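Local structure of ribonucleotide monophosphatase NagD (Escherichia coli, 2C4N) at residues 72-77 with 178-183; 76-81 with 170-175. The protein catalyses the magnesium-dependent dephosphorylation of ribonucleoside 5'-phosphates and, probably, of a broad range of other nucleotides and phosphorylated compounds. One frame throughout, in Å; residues are numbered along the deposited sequence.

Contact 1 (72-77 with 178-183); sequences AMATAD and SPWIIR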
loop_
_atom_site.group_PDB
_atom_site.type_symbol
_atom_site.label_atom_id
_atom_site.label_comp_id
_atom_site.label_asym_id
_atom_site.label_seq_id
_atom_site.Cartn_x
_atom_site.Cartn_y
_atom_site.Cartn_z
ATOM N N ALA A 72 -1.792 25.751 7.580
ATOM C CA ALA A 72 -1.718 25.953 9.029
ATOM C C ALA A 72 -2.951 26.724 9.479
ATOM O O ALA A 72 -3.568 26.405 10.491
ATOM C CB ALA A 72 -0.438 26.714 9.408
ATOM N N MET A 73 -3.303 27.746 8.712
ATOM C CA MET A 73 -4.485 28.551 9.001
ATOM C C MET A 73 -5.727 27.680 8.860
ATOM O O MET A 73 -6.637 27.741 9.680
ATOM C CB MET A 73 -4.561 29.728 8.027
ATOM C CG MET A 73 -3.371 30.674 8.119
ATOM S SD MET A 73 -3.450 31.944 6.859
ATOM C CE MET A 73 -1.911 32.829 7.133
ATOM N N ALA A 74 -5.750 26.872 7.805
ATOM C CA ALA A 74 -6.871 25.977 7.540
ATOM C C ALA A 74 -7.023 24.953 8.654
ATOM O O ALA A 74 -8.139 24.618 9.050
ATOM C CB ALA A 74 -6.678 25.273 6.195
ATOM N N THR A 75 -5.899 24.465 9.168
ATOM C CA THR A 75 -5.928 23.488 10.256
ATOM C C THR A 75 -6.494 24.137 11.517
ATOM O O THR A 75 -7.291 23.536 12.232
ATOM C CB THR A 75 -4.518 22.938 10.549
ATOM O OG1 THR A 75 -4.051 22.196 9.414
ATOM C CG2 THR A 75 -4.540 22.038 11.778
ATOM N N ALA A 76 -6.087 25.374 11.783
ATOM C CA ALA A 76 -6.589 26.088 12.954
ATOM C C ALA A 76 -8.093 26.302 12.798
ATOM O O ALA A 76 -8.849 26.128 13.749
ATOM C CB ALA A 76 -5.874 27.441 13.104
ATOM N N ASP A 77 -8.523 26.672 11.594
ATOM C CA ASP A 77 -9.940 26.898 11.330
ATOM C C ASP A 77 -10.726 25.609 11.503
ATOM O O ASP A 77 -11.862 25.624 11.970
ATOM C CB ASP A 77 -10.161 27.440 9.915
ATOM C CG ASP A 77 -9.836 28.918 9.796
ATOM O OD1 ASP A 77 -9.876 29.619 10.828
ATOM O OD2 ASP A 77 -9.563 29.385 8.670
ATOM N N SER A 178 -7.327 17.246 -0.381
ATOM C CA SER A 178 -8.567 17.211 0.380
ATOM C C SER A 178 -9.462 18.382 -0.032
ATOM O O SER A 178 -9.034 19.535 -0.044
ATOM C CB SER A 178 -8.265 17.290 1.877
ATOM O OG SER A 178 -9.457 17.443 2.622
ATOM N N PRO A 179 -10.719 18.093 -0.392
ATOM C CA PRO A 179 -11.647 19.154 -0.802
ATOM C C PRO A 179 -12.002 20.115 0.336
ATOM O O PRO A 179 -12.382 21.260 0.098
ATOM C CB PRO A 179 -12.866 18.372 -1.293
ATOM C CG PRO A 179 -12.281 17.068 -1.747
ATOM C CD PRO A 179 -11.296 16.765 -0.653
ATOM N N TRP A 180 -11.869 19.658 1.574
ATOM C CA TRP A 180 -12.222 20.509 2.707
ATOM C C TRP A 180 -11.508 21.861 2.737
ATOM O O TRP A 180 -12.126 22.879 3.042
ATOM C CB TRP A 180 -11.968 19.794 4.034
ATOM C CG TRP A 180 -12.512 20.582 5.184
ATOM C CD1 TRP A 180 -13.794 20.572 5.649
ATOM C CD2 TRP A 180 -11.816 21.576 5.943
ATOM N NE1 TRP A 180 -13.944 21.503 6.650
ATOM C CE2 TRP A 180 -12.744 22.135 6.849
ATOM C CE3 TRP A 180 -10.499 22.054 5.941
ATOM C CZ2 TRP A 180 -12.397 23.152 7.746
ATOM C CZ3 TRP A 180 -10.154 23.064 6.832
ATOM C CH2 TRP A 180 -11.102 23.601 7.722
ATOM N N ILE A 181 -10.215 21.883 2.426
ATOM C CA ILE A 181 -9.496 23.151 2.455
ATOM C C ILE A 181 -10.059 24.142 1.437
ATOM O O ILE A 181 -9.965 25.350 1.629
ATOM C CB ILE A 181 -7.978 22.965 2.230
ATOM C CG1 ILE A 181 -7.250 24.261 2.606
ATOM C CG2 ILE A 181 -7.696 22.600 0.781
ATOM C CD1 ILE A 181 -5.756 24.117 2.721
ATOM N N ILE A 182 -10.647 23.631 0.359
ATOM C CA ILE A 182 -11.250 24.495 -0.650
ATOM C C ILE A 182 -12.520 25.086 -0.030
ATOM O O ILE A 182 -12.839 26.259 -0.229
ATOM C CB ILE A 182 -11.612 23.699 -1.932
ATOM C CG1 ILE A 182 -10.349 23.062 -2.534
ATOM C CG2 ILE A 182 -12.277 24.614 -2.947
ATOM C CD1 ILE A 182 -9.232 24.051 -2.839
ATOM N N ARG A 183 -13.239 24.262 0.727
ATOM C CA ARG A 183 -14.450 24.710 1.410
ATOM C C ARG A 183 -14.077 25.812 2.395
ATOM O O ARG A 183 -14.763 26.831 2.495
ATOM C CB ARG A 183 -15.105 23.545 2.162
ATOM C CG ARG A 183 -16.343 22.990 1.474
ATOM C CD ARG A 183 -17.387 24.084 1.323
ATOM N NE ARG A 183 -18.124 23.972 0.068
ATOM C CZ ARG A 183 -18.912 24.924 -0.417
ATOM N NH1 ARG A 183 -19.066 26.058 0.247
ATOM N NH2 ARG A 183 -19.536 24.742 -1.569
#
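Trp180 lays the outer edge of its six-membered ring against the backbone of helix 71-80. CZ3 and CH2 of Trp180 lie equally close to Ala74 O, CZ3 at 3.4 Å, with the oxygen near the ring plane, so the polarised rim of the indole meets the carbonyl. With CG anti to the backbone N (chi1 -172°), the indole extends from the first turn of helix 180-189 across to its partner. Beside it, Ala74 CB sits 3.8 Å from CG1 of Ile181, and CD1 of Ile181 is just as near. A methyl group suits this place because it lets the two helices approach, with Ala74 CA 6.4 Å from Ile181 CA. Phe211 of the second subunit stacks on the buried indole, and Ser178 OG accepts a weak capping bond from Trp180 N (3.4 Å).

On the looser, partly exposed side, Asp77 offers Trp180 CH2 little more than its carbonyl carbon, at 4.3 Å; its OD2 is hydrogen-bonded to Tyr69 OH and its OD1 pairs with Arg80. Lys176, probably substrate-binding, lies close to Ile181. This is the junction expected of a capped HAD phosphatase, where the helix entering the cap meets the one returning to the Rossmann-like core.

Contact 2 (76-81 with 170-175); sequences ADFLRR and KPFYVG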
loop_
_atom_site.group_PDB
_atom_site.type_symbol
_atom_site.label_atom_id
_atom_site.label_comp_id
_atom_site.label_asym_id
_atom_site.label_seq_id
_atom_site.Cartn_x
_atom_site.Cartn_y
_atom_site.Cartn_z
ATOM N N ALA A 76 -6.087 25.374 11.783
ATOM C CA ALA A 76 -6.589 26.088 12.954
ATOM C C ALA A 76 -8.093 26.302 12.798
ATOM O O ALA A 76 -8.849 26.128 13.749
ATOM C CB ALA A 76 -5.874 27.441 13.104
ATOM N N ASP A 77 -8.523 26.672 11.594
ATOM C CA ASP A 77 -9.940 26.898 11.330
ATOM C C ASP A 77 -10.726 25.609 11.503
ATOM O O ASP A 77 -11.862 25.624 11.970
ATOM C CB ASP A 77 -10.161 27.440 9.915
ATOM C CG ASP A 77 -9.836 28.918 9.796
ATOM O OD1 ASP A 77 -9.876 29.619 10.828
ATOM O OD2 ASP A 77 -9.563 29.385 8.670
ATOM N N PHE A 78 -10.115 24.495 11.116
ATOM C CA PHE A 78 -10.744 23.188 11.245
ATOM C C PHE A 78 -10.941 22.840 12.721
ATOM O O PHE A 78 -12.016 22.409 13.132
ATOM C CB PHE A 78 -9.863 22.137 10.558
ATOM C CG PHE A 78 -10.287 20.714 10.808
ATOM C CD1 PHE A 78 -9.939 20.064 11.991
ATOM C CD2 PHE A 78 -11.031 20.019 9.858
ATOM C CE1 PHE A 78 -10.323 18.745 12.225
ATOM C CE2 PHE A 78 -11.420 18.698 10.084
ATOM C CZ PHE A 78 -11.067 18.060 11.270
ATOM N N LEU A 79 -9.898 23.052 13.513
ATOM C CA LEU A 79 -9.921 22.738 14.938
ATOM C C LEU A 79 -10.759 23.692 15.788
ATOM O O LEU A 79 -11.255 23.315 16.855
ATOM C CB LEU A 79 -8.484 22.685 15.459
ATOM C CG LEU A 79 -7.659 21.556 14.823
ATOM C CD1 LEU A 79 -6.201 21.670 15.215
ATOM C CD2 LEU A 79 -8.234 20.222 15.259
ATOM N N ARG A 80 -10.906 24.927 15.324
ATOM C CA ARG A 80 -11.701 25.916 16.040
ATOM C C ARG A 80 -13.100 25.377 16.271
ATOM O O ARG A 80 -13.661 25.521 17.354
ATOM C CB ARG A 80 -11.813 27.210 15.233
ATOM C CG ARG A 80 -10.832 28.293 15.610
ATOM C CD ARG A 80 -11.230 29.615 14.962
ATOM N NE ARG A 80 -10.261 30.665 15.252
ATOM C CZ ARG A 80 -9.123 30.842 14.592
ATOM N NH1 ARG A 80 -8.802 30.045 13.582
ATOM N NH2 ARG A 80 -8.301 31.815 14.957
ATOM N N ARG A 81 -13.651 24.748 15.237
ATOM C CA ARG A 81 -15.002 24.203 15.288
ATOM C C ARG A 81 -15.085 22.849 15.979
ATOM O O ARG A 81 -16.131 22.204 15.951
ATOM C CB ARG A 81 -15.570 24.062 13.871
ATOM C CG ARG A 81 -14.808 24.811 12.775
ATOM C CD ARG A 81 -15.706 25.822 12.061
ATOM N NE ARG A 81 -15.263 26.126 10.699
ATOM C CZ ARG A 81 -15.468 25.335 9.649
ATOM N NH1 ARG A 81 -16.111 24.186 9.800
ATOM N NH2 ARG A 81 -15.045 25.697 8.445
ATOM N N LYS A 170 -3.801 6.497 10.146
ATOM C CA LYS A 170 -3.479 7.587 9.243
ATOM C C LYS A 170 -4.165 8.865 9.696
ATOM O O LYS A 170 -5.253 8.830 10.262
ATOM C CB LYS A 170 -3.903 7.229 7.819
ATOM C CG LYS A 170 -3.045 6.136 7.209
ATOM C CD LYS A 170 -3.456 5.830 5.786
ATOM C CE LYS A 170 -2.347 5.101 5.045
ATOM N NZ LYS A 170 -2.780 4.704 3.676
ATOM N N PRO A 171 -3.533 10.016 9.442
ATOM C CA PRO A 171 -4.147 11.273 9.860
ATOM C C PRO A 171 -5.102 11.799 8.815
ATOM O O PRO A 171 -5.140 11.316 7.680
ATOM C CB PRO A 171 -2.948 12.196 10.005
ATOM C CG PRO A 171 -2.112 11.786 8.798
ATOM C CD PRO A 171 -2.205 10.252 8.837
ATOM N N PHE A 172 -5.875 12.793 9.214
ATOM C CA PHE A 172 -6.769 13.467 8.307
ATOM C C PHE A 172 -5.896 14.628 7.837
ATOM O O PHE A 172 -5.475 15.454 8.657
ATOM C CB PHE A 172 -7.991 14.023 9.041
ATOM C CG PHE A 172 -8.852 14.912 8.183
ATOM C CD1 PHE A 172 -9.688 14.368 7.210
ATOM C CD2 PHE A 172 -8.795 16.295 8.317
ATOM C CE1 PHE A 172 -10.449 15.191 6.385
ATOM C CE2 PHE A 172 -9.552 17.125 7.496
ATOM C CZ PHE A 172 -10.378 16.573 6.531
ATOM N N TYR A 173 -5.593 14.673 6.542
ATOM C CA TYR A 173 -4.786 15.755 5.990
ATOM C C TYR A 173 -5.727 16.896 5.638
ATOM O O TYR A 173 -6.701 16.709 4.908
ATOM C CB TYR A 173 -4.027 15.300 4.735
ATOM C CG TYR A 173 -2.833 14.413 5.021
ATOM C CD1 TYR A 173 -2.860 13.051 4.723
ATOM C CD2 TYR A 173 -1.673 14.939 5.580
ATOM C CE1 TYR A 173 -1.754 12.234 4.976
ATOM C CE2 TYR A 173 -0.565 14.135 5.838
ATOM C CZ TYR A 173 -0.611 12.786 5.533
ATOM O OH TYR A 173 0.491 12.004 5.799
ATOM N N VAL A 174 -5.434 18.077 6.167
ATOM C CA VAL A 174 -6.275 19.245 5.935
ATOM C C VAL A 174 -6.069 19.870 4.557
ATOM O O VAL A 174 -7.021 20.341 3.938
ATOM C CB VAL A 174 -6.017 20.322 7.023
ATOM C CG1 VAL A 174 -6.805 21.594 6.710
ATOM C CG2 VAL A 174 -6.416 19.780 8.394
ATOM N N GLY A 175 -4.831 19.864 4.075
ATOM C CA GLY A 175 -4.538 20.475 2.784
ATOM C C GLY A 175 -4.920 19.684 1.544
ATOM O O GLY A 175 -5.467 18.583 1.639
#
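Phe78 and Phe172 meet through the CE2 corners of their rings, Phe78 CE2 lying 3.6 Å from Phe172 CE2. Next to this point, Phe78 CZ comes within 4.1 Å of Phe172 CD2. The planes are inclined by only 25°, but the rings are slid so far apart, with centroids 5.3 Å from each other, that they scarcely overlap. CG is anti to the backbone N in both residues (chi1 171° in each), which carries one ring out from the helix and the other out from the strand until they meet. Val174 adds a buried aliphatic flank, its CG2 4.7 Å from Phe78 CB.

Further out, the edge of one aromatic against the face of another links Phe78 to Trp180, while Pro234 of the second subunit packs on both phenylalanines. Phe172 is positioned by backbone hydrogen bonds to Phe140 and Ala142 in the neighbouring strand, and the helix bond from Arg80 N to Ala76 O (2.9 Å) keeps the turn bearing Phe78 regular. An alanine in place of Phe78 would probably leave a gap beside Phe172 and take from the Trp180 indole one of its aromatic neighbours. No hydrogen bond or ion pair crosses between the segments, so this buried contact relies on dispersion and the hydrophobic effect, for which large, nonpolar phenylalanine rings are well suited.

Contacts 1 and 2 lie side by side, their centres about 6 Å apart, and both draw on helix 71-80; Ala76 and Asp77 belong to both. Along the chain this helix follows strand 68-70, at the border of the six-stranded core sheet, and leads toward the four-stranded sheet of the cap. The chain comes back through strand 172-173, the last strand of that cap sheet, used by contact 2, and then helix 180-189, used by contact 1, before core strand 196-200. The two contacts also touch directly, Ile181 CB lying 3.3 Å from Val174 O. Together they gather the outgoing and returning connections between core and cap, and both reach the second subunit.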